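Bpsl2520 (Burkholderia pseudomallei K96243, PDB 6F03) is a putative exported protein and secreted antigen of the DUF2059 family, almost wholly helical, whose molecular role is not established. Local coordinates at residues A40-K43 and A44-D48; K86-N89 and D90-Q94; Y137-S140 and E141-L145. All blocks are in the same frame, centred on the assembly; numbering follows the deposited sequence. Where two conformers were deposited one is given.

Interaction 1: residues A40-K43 and A44-D48; sequences ADKK and AAIKD
Lys42 and Ile46 meet one turn apart at the start of helix 40-52, in a local contact made within the opening turns of that helix. The methylene CG of Lys42 comes to 4.0 Å from Ile46 CD1, the two side chains running slantwise past each other. Ile46 also leans its CG1 branch on the backbone, CG1 standing 3.4 Å from Lys42 O; with chi1 at -70° this branch is opposite the carbonyl carbon and points back toward the preceding turn, while CG2 sits beside the carbonyl carbon, opposite the backbone N. The same Lys42 O accepts from Ile46 N at 2.9 Å; Ile46 thus both bonds this oxygen and packs its CG1 against it. This is the regular i to i+4 pattern of an alpha-helix: Ala44 N donates to Ala40 O at 3.0 Å and Lys47 N to Lys43 O at 2.9 Å, the latter close to the line of the carbonyl. Between them, Ala45 N reaches Asp41 O less directly, at 3.1 Å, with an N-H...O angle of 148°. The helix is amphipathic here. Ala45 and Ile46 are buried: both pack on Ile142 of helix 139-150, and Ile46 also meets Tyr130 and Ala134 of helix 119-136. Lys42 follows them inward with an extended chain, and its ammonium is held by the carbonyl oxygens of Ala134 and Tyr137, where helix 119-136 ends. Ala40, Asp41 and Ala44 lie on the exposed side. Lys43, exposed as well, turns its chain at the last torsion, chi4 64°, and makes a cation-pi contact with Tyr130, whose side chain Lys47 also touches.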
loop_
_atom_site.group_PDB
_atom_site.type_symbol
_atom_site.label_atom_id
_atom_site.label_comp_id
_atom_site.label_asym_id
_atom_site.label_seq_id
_atom_site.Cartn_x
_atom_site.Cartn_y
_atom_site.Cartn_z
ATOM N N ALA B 40 -4.295 -33.486 -8.251
ATOM C CA ALA B 40 -2.872 -33.742 -8.442
ATOM C C ALA B 40 -2.315 -33.015 -9.667
ATOM O O ALA B 40 -1.229 -32.424 -9.603
ATOM C CB ALA B 40 -2.629 -35.249 -8.556
ATOM N N ASP B 41 -3.050 -33.021 -10.783
ATOM C CA ASP B 41 -2.521 -32.416 -11.998
ATOM C C ASP B 41 -2.500 -30.900 -11.890
ATOM O O ASP B 41 -1.593 -30.250 -12.427
ATOM C CB ASP B 41 -3.340 -32.860 -13.217
ATOM C CG ASP B 41 -3.186 -34.343 -13.507
ATOM O OD1 ASP B 41 -2.108 -34.901 -13.181
ATOM O OD2 ASP B 41 -4.149 -34.952 -14.042
ATOM N N LYS B 42 -3.467 -30.326 -11.174
ATOM C CA LYS B 42 -3.450 -28.890 -10.922
ATOM C C LYS B 42 -2.315 -28.503 -9.973
ATOM O O LYS B 42 -1.638 -27.494 -10.195
ATOM C CB LYS B 42 -4.804 -28.437 -10.378
ATOM C CG LYS B 42 -4.955 -26.920 -10.318
ATOM C CD LYS B 42 -6.413 -26.527 -10.110
ATOM C CE LYS B 42 -6.589 -25.039 -10.308
ATOM N NZ LYS B 42 -7.998 -24.602 -10.114
ATOM N N LYS B 43 -2.092 -29.286 -8.912
ATOM C CA LYS B 43 -0.991 -28.997 -8.000
ATOM C C LYS B 43 0.346 -28.973 -8.738
ATOM O O LYS B 43 1.145 -28.042 -8.576
ATOM C CB LYS B 43 -0.959 -30.018 -6.862
ATOM C CG LYS B 43 0.111 -29.725 -5.792
ATOM C CD LYS B 43 0.114 -30.759 -4.661
ATOM C CE LYS B 43 1.324 -30.594 -3.727
ATOM N NZ LYS B 43 1.373 -29.312 -2.971
ATOM N N ALA B 44 0.603 -29.992 -9.560
ATOM C CA ALA B 44 1.867 -30.038 -10.286
ATOM C C ALA B 44 1.999 -28.870 -11.250
ATOM O O ALA B 44 3.099 -28.360 -11.460
ATOM C CB ALA B 44 2.000 -31.367 -11.031
ATOM N N ALA B 45 0.895 -28.415 -11.836
ATOM C CA ALA B 45 0.983 -27.256 -12.720
ATOM C C ALA B 45 1.314 -25.998 -11.929
ATOM O O ALA B 45 2.154 -25.190 -12.347
ATOM C CB ALA B 45 -0.328 -27.089 -13.498
ATOM N N ILE B 46 0.694 -25.835 -10.760
ATOM C CA ILE B 46 0.971 -24.663 -9.947
ATOM C C ILE B 46 2.408 -24.681 -9.453
ATOM O O ILE B 46 3.077 -23.637 -9.401
ATOM C CB ILE B 46 -0.033 -24.559 -8.791
ATOM C CG1 ILE B 46 -1.412 -24.195 -9.348
ATOM C CG2 ILE B 46 0.455 -23.548 -7.794
ATOM C CD1 ILE B 46 -2.585 -24.367 -8.354
ATOM N N LYS B 47 2.905 -25.850 -9.067
ATOM C CA LYS B 47 4.298 -25.922 -8.651
ATOM C C LYS B 47 5.230 -25.399 -9.748
ATOM O O LYS B 47 6.183 -24.668 -9.458
ATOM C CB LYS B 47 4.645 -27.359 -8.249
ATOM C CG LYS B 47 6.097 -27.569 -7.843
ATOM C CD LYS B 47 6.347 -29.039 -7.603
ATOM C CE LYS B 47 7.791 -29.319 -7.270
ATOM N NZ LYS B 47 8.133 -30.715 -7.680
ATOM N N ASP B 48 4.980 -25.763 -11.013
ATOM C CA ASP B 48 5.791 -25.209 -12.097
ATOM C C ASP B 48 5.572 -23.705 -12.266
ATOM O O ASP B 48 6.527 -22.966 -12.534
ATOM C CB ASP B 48 5.529 -25.950 -13.404
ATOM C CG ASP B 48 6.181 -27.328 -13.426
ATOM O OD1 ASP B 48 7.014 -27.603 -12.529
ATOM O OD2 ASP B 48 5.889 -28.122 -14.351
#

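Interaction 2: residues K86-N89 and D90-Q94; sequences KTLN and DKQKQ
Asn89 and Gln92 form a capping box at the N terminus of helix 90-111, each side chain accepting from the other's backbone N-H. Asn89 is the N-cap: its OD1 takes the bond from Gln92 N at 2.8 Å, with the donor nearly in line with the side-chain C=O. A chi1 of 65° sets the amide between its own backbone N and carbonyl carbon, turned back over the first helical turn. In return Gln92 OE1 accepts from Asn89 N at 3.0 Å, the donor tilted 31° from the amide plane. These crossed bonds bring the two side-chain amides face to face, their planes 20° apart and Asn89 ND2 3.4 Å from Gln92 CD. Asn89 contributes a third bond through its backbone, its carbonyl oxygen accepting from Lys93 N at 3.0 Å, the first i to i+4 bond of the helix. This is the compact part of the contact.

Leu88 packs along one flank. Its CD2 methyl is 3.7 Å from Gln92 OE1, while CB lies against the aliphatic stem of Lys93; its side chain also packs on Val192 of the second subunit. Lys93 runs back past Leu88, its CE 3.4 Å from Leu88 O, to the end of helix 55-84, where its ammonium bonds the carbonyl oxygen of Asn85 and, weakly, those of Leu82 and Ser83. Asn85 OD1 in turn accepts from the backbone N atoms of Thr87 and Leu88, tying the loop down.

The box, though close-set, lies at the surface. Asp90 and Lys91 make up its solvent side, and Lys91 touches the cap only at its base before the rest of its chain turns outward, with Lys91 CB 3.6 Å from Asn89 OD1.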
loop_
_atom_site.group_PDB
_atom_site.type_symbol
_atom_site.label_atom_id
_atom_site.label_comp_id
_atom_site.label_asym_id
_atom_site.label_seq_id
_atom_site.Cartn_x
_atom_site.Cartn_y
_atom_site.Cartn_z
ATOM N N LYS B 86 -2.273 -1.533 35.323
ATOM C CA LYS B 86 -3.165 -1.464 36.474
ATOM C C LYS B 86 -2.447 -1.225 37.805
ATOM O O LYS B 86 -3.078 -1.348 38.857
ATOM C CB LYS B 86 -3.976 -2.765 36.534
ATOM C CG LYS B 86 -5.028 -2.891 35.442
ATOM C CD LYS B 86 -5.607 -4.304 35.378
ATOM C CE LYS B 86 -6.635 -4.434 34.245
ATOM N NZ LYS B 86 -7.154 -5.838 34.074
ATOM N N THR B 87 -1.148 -0.905 37.797
ATOM C CA THR B 87 -0.413 -0.612 39.025
ATOM C C THR B 87 -0.007 0.848 39.191
ATOM O O THR B 87 0.059 1.330 40.326
ATOM C CB THR B 87 0.849 -1.478 39.120
ATOM O OG1 THR B 87 1.730 -1.171 38.037
ATOM C CG2 THR B 87 0.478 -2.959 39.059
ATOM N N LEU B 88 0.277 1.556 38.101
ATOM C CA LEU B 88 0.811 2.911 38.158
ATOM C C LEU B 88 -0.305 3.942 38.202
ATOM O O LEU B 88 -1.309 3.819 37.493
ATOM C CB LEU B 88 1.701 3.191 36.944
ATOM C CG LEU B 88 2.950 2.351 36.702
ATOM C CD1 LEU B 88 3.561 2.701 35.353
ATOM C CD2 LEU B 88 3.962 2.615 37.820
ATOM N N ASN B 89 -0.109 4.978 39.019
ATOM C CA ASN B 89 -1.081 6.058 39.020
ATOM C C ASN B 89 -0.805 6.980 37.835
ATOM O O ASN B 89 0.215 6.868 37.155
ATOM C CB ASN B 89 -1.075 6.816 40.360
ATOM C CG ASN B 89 0.235 7.551 40.636
ATOM O OD1 ASN B 89 0.802 8.200 39.757
ATOM N ND2 ASN B 89 0.712 7.464 41.883
ATOM N N ASP B 90 -1.728 7.910 37.598
ATOM C CA ASP B 90 -1.700 8.669 36.354
ATOM C C ASP B 90 -0.514 9.621 36.281
ATOM O O ASP B 90 -0.043 9.934 35.180
ATOM C CB ASP B 90 -3.016 9.424 36.187
ATOM C CG ASP B 90 -4.186 8.491 35.919
ATOM O OD1 ASP B 90 -3.968 7.404 35.325
ATOM O OD2 ASP B 90 -5.321 8.836 36.315
ATOM N N LYS B 91 -0.000 10.067 37.427
ATOM C CA LYS B 91 1.200 10.899 37.415
ATOM C C LYS B 91 2.447 10.079 37.093
ATOM O O LYS B 91 3.359 10.567 36.416
ATOM C CB LYS B 91 1.356 11.615 38.764
ATOM C CG LYS B 91 2.589 12.507 38.848
ATOM C CD LYS B 91 2.720 13.212 40.201
ATOM C CE LYS B 91 1.689 14.328 40.355
ATOM N NZ LYS B 91 1.802 15.350 39.266
ATOM N N GLN B 92 2.517 8.841 37.587
ATOM C CA GLN B 92 3.665 7.990 37.296
ATOM C C GLN B 92 3.699 7.587 35.827
ATOM O O GLN B 92 4.779 7.490 35.228
ATOM C CB GLN B 92 3.620 6.762 38.191
ATOM C CG GLN B 92 3.925 7.085 39.633
ATOM C CD GLN B 92 3.511 5.972 40.545
ATOM O OE1 GLN B 92 2.688 5.129 40.179
ATOM N NE2 GLN B 92 4.047 5.972 41.757
ATOM N N LYS B 93 2.525 7.343 35.236
ATOM C CA LYS B 93 2.455 7.011 33.819
ATOM C C LYS B 93 2.906 8.189 32.973
ATOM O O LYS B 93 3.726 8.029 32.064
ATOM C CB LYS B 93 1.025 6.595 33.438
ATOM C CG LYS B 93 0.549 5.259 34.019
ATOM C CD LYS B 93 -0.875 4.937 33.575
ATOM C CE LYS B 93 -1.309 3.562 34.067
ATOM N NZ LYS B 93 -2.674 3.167 33.600
ATOM N N GLN B 94 2.432 9.389 33.307
ATOM C CA GLN B 94 2.792 10.568 32.532
ATOM C C GLN B 94 4.290 10.831 32.618
ATOM O O GLN B 94 4.907 11.240 31.631
ATOM C CB GLN B 94 1.991 11.771 33.044
ATOM C CG GLN B 94 1.988 12.983 32.136
ATOM C CD GLN B 94 1.201 12.727 30.861
ATOM O OE1 GLN B 94 1.765 12.611 29.775
ATOM N NE2 GLN B 94 -0.125 12.623 30.998
#

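Interaction 3: residues Y137-S140 and E141-L145; sequences YSTS and EIKDL
Tyr137 presents one ring face to Leu145, whose CD1 methyl stands 3.8 Å from the ring centroid and only 12° off the normal, a CH-pi contact. Glu141 OE1 lies at the ring edge, 3.8 Å from Tyr137 CD1, with ring and carboxylate planes almost perpendicular. Nearer the backbone, Ile142 CG1 packs 3.6 Å from Tyr137 CB. Tyr137 OH is hydrogen-bonded to Gln161 of the second subunit.

Glu141 reaches back with a stretched-out chain, and OE1 accepts from Ser138 N at 2.9 Å in a nearly straight bond, the donor lying above the carboxylate plane. Lys156 of the second subunit forms a salt bridge with the same oxygen, and would probably help to keep the carboxylate ionised. Ser138 OG, placed between its backbone N and carbonyl carbon by a chi1 of 72°, accepts from Glu141 N at 3.2 Å, while Ser138 O takes Ile142 N at 2.9 Å. Asp144 adds a further tie to the second subunit through Thr153. Ser138 and Glu141 thus make a capping box, starting helix 139-150 straight after helix 119-136, at the subunit interface.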
loop_
_atom_site.group_PDB
_atom_site.type_symbol
_atom_site.label_atom_id
_atom_site.label_comp_id
_atom_site.label_asym_id
_atom_site.label_seq_id
_atom_site.Cartn_x
_atom_site.Cartn_y
_atom_site.Cartn_z
ATOM N N TYR B 137 -7.721 -19.607 -10.924
ATOM C CA TYR B 137 -7.291 -20.029 -12.250
ATOM C C TYR B 137 -7.587 -21.504 -12.446
ATOM O O TYR B 137 -7.476 -22.308 -11.517
ATOM C CB TYR B 137 -5.793 -19.796 -12.469
ATOM C CG TYR B 137 -5.345 -18.345 -12.604
ATOM C CD1 TYR B 137 -5.708 -17.569 -13.698
ATOM C CD2 TYR B 137 -4.521 -17.776 -11.663
ATOM C CE1 TYR B 137 -5.268 -16.249 -13.827
ATOM C CE2 TYR B 137 -4.078 -16.473 -11.784
ATOM C CZ TYR B 137 -4.438 -15.711 -12.855
ATOM O OH TYR B 137 -3.950 -14.406 -12.955
ATOM N N SER B 138 -7.943 -21.861 -13.676
ATOM C CA SER B 138 -8.063 -23.268 -14.007
ATOM C C SER B 138 -6.680 -23.856 -14.288
ATOM O O SER B 138 -5.708 -23.135 -14.525
ATOM C CB SER B 138 -8.984 -23.453 -15.223
ATOM O OG SER B 138 -8.342 -23.001 -16.418
ATOM N N THR B 139 -6.608 -25.190 -14.276
ATOM C CA THR B 139 -5.369 -25.887 -14.602
ATOM C C THR B 139 -4.826 -25.472 -15.965
ATOM O O THR B 139 -3.620 -25.277 -16.133
ATOM C CB THR B 139 -5.597 -27.402 -14.580
ATOM O OG1 THR B 139 -6.118 -27.791 -13.304
ATOM C CG2 THR B 139 -4.287 -28.131 -14.787
ATOM N N SER B 140 -5.692 -25.329 -16.955
ATOM C CA SER B 140 -5.205 -24.945 -18.270
ATOM C C SER B 140 -4.726 -23.494 -18.282
ATOM O O SER B 140 -3.760 -23.163 -18.981
ATOM C CB SER B 140 -6.303 -25.193 -19.316
ATOM O OG SER B 140 -5.919 -24.727 -20.594
ATOM N N GLU B 141 -5.365 -22.618 -17.505
ATOM C CA GLU B 141 -4.886 -21.238 -17.430
ATOM C C GLU B 141 -3.544 -21.159 -16.707
ATOM O O GLU B 141 -2.671 -20.368 -17.081
ATOM C CB GLU B 141 -5.918 -20.351 -16.739
ATOM C CG GLU B 141 -7.181 -20.102 -17.573
ATOM C CD GLU B 141 -8.364 -19.585 -16.746
ATOM O OE1 GLU B 141 -8.309 -19.665 -15.497
ATOM O OE2 GLU B 141 -9.349 -19.102 -17.345
ATOM N N ILE B 142 -3.366 -21.965 -15.670
ATOM C CA ILE B 142 -2.073 -22.020 -14.995
ATOM C C ILE B 142 -0.975 -22.459 -15.960
ATOM O O ILE B 142 0.161 -21.961 -15.905
ATOM C CB ILE B 142 -2.176 -22.915 -13.745
ATOM C CG1 ILE B 142 -3.078 -22.222 -12.718
ATOM C CG2 ILE B 142 -0.811 -23.214 -13.166
ATOM C CD1 ILE B 142 -3.657 -23.147 -11.673
ATOM N N LYS B 143 -1.277 -23.415 -16.842
ATOM C CA LYS B 143 -0.264 -23.839 -17.805
ATOM C C LYS B 143 0.035 -22.746 -18.829
ATOM O O LYS B 143 1.206 -22.511 -19.162
ATOM C CB LYS B 143 -0.687 -25.139 -18.488
ATOM C CG LYS B 143 -0.669 -26.345 -17.554
ATOM C CD LYS B 143 -0.993 -27.627 -18.336
ATOM C CE LYS B 143 -0.975 -28.851 -17.437
ATOM N NZ LYS B 143 -1.524 -30.044 -18.138
ATOM N N ASP B 144 -0.997 -22.060 -19.339
ATOM C CA ASP B 144 -0.750 -20.922 -20.227
ATOM C C ASP B 144 0.134 -19.880 -19.541
ATOM O O ASP B 144 1.042 -19.327 -20.167
ATOM C CB ASP B 144 -2.052 -20.248 -20.664
ATOM C CG ASP B 144 -2.924 -21.125 -21.575
ATOM O OD1 ASP B 144 -2.426 -22.127 -22.121
ATOM O OD2 ASP B 144 -4.126 -20.787 -21.719
ATOM N N LEU B 145 -0.167 -19.550 -18.268
ATOM C CA LEU B 145 0.626 -18.560 -17.547
ATOM C C LEU B 145 2.087 -18.969 -17.479
ATOM O O LEU B 145 2.981 -18.134 -17.640
ATOM C CB LEU B 145 0.099 -18.371 -16.117
ATOM C CG LEU B 145 -1.144 -17.514 -16.031
ATOM C CD1 LEU B 145 -1.640 -17.471 -14.597
ATOM C CD2 LEU B 145 -0.776 -16.129 -16.539
#

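How the interactions relate
From the N terminus the three contacts follow in series, none nested in or crossing another. Interaction 1 lies within helix 40-52 and closes no loop. Interaction 2 comes after helix 55-84 and fastens the turn into helix 90-111; it sits on the opposite side of the chain's centre, about 58 Å from interaction 1 and 60 Å from interaction 3, measured between centres. Interaction 3 closes the short junction between helices 119-136 and 139-150. The chain thereby returns to interaction 1, whose centre is only about 10 Å away: helix 40-52 packs on the start of helix 139-150, where Lys42 CB approaches Thr139 OG1 at 3.3 Å. Interactions 2 and 3 both also touch the second subunit.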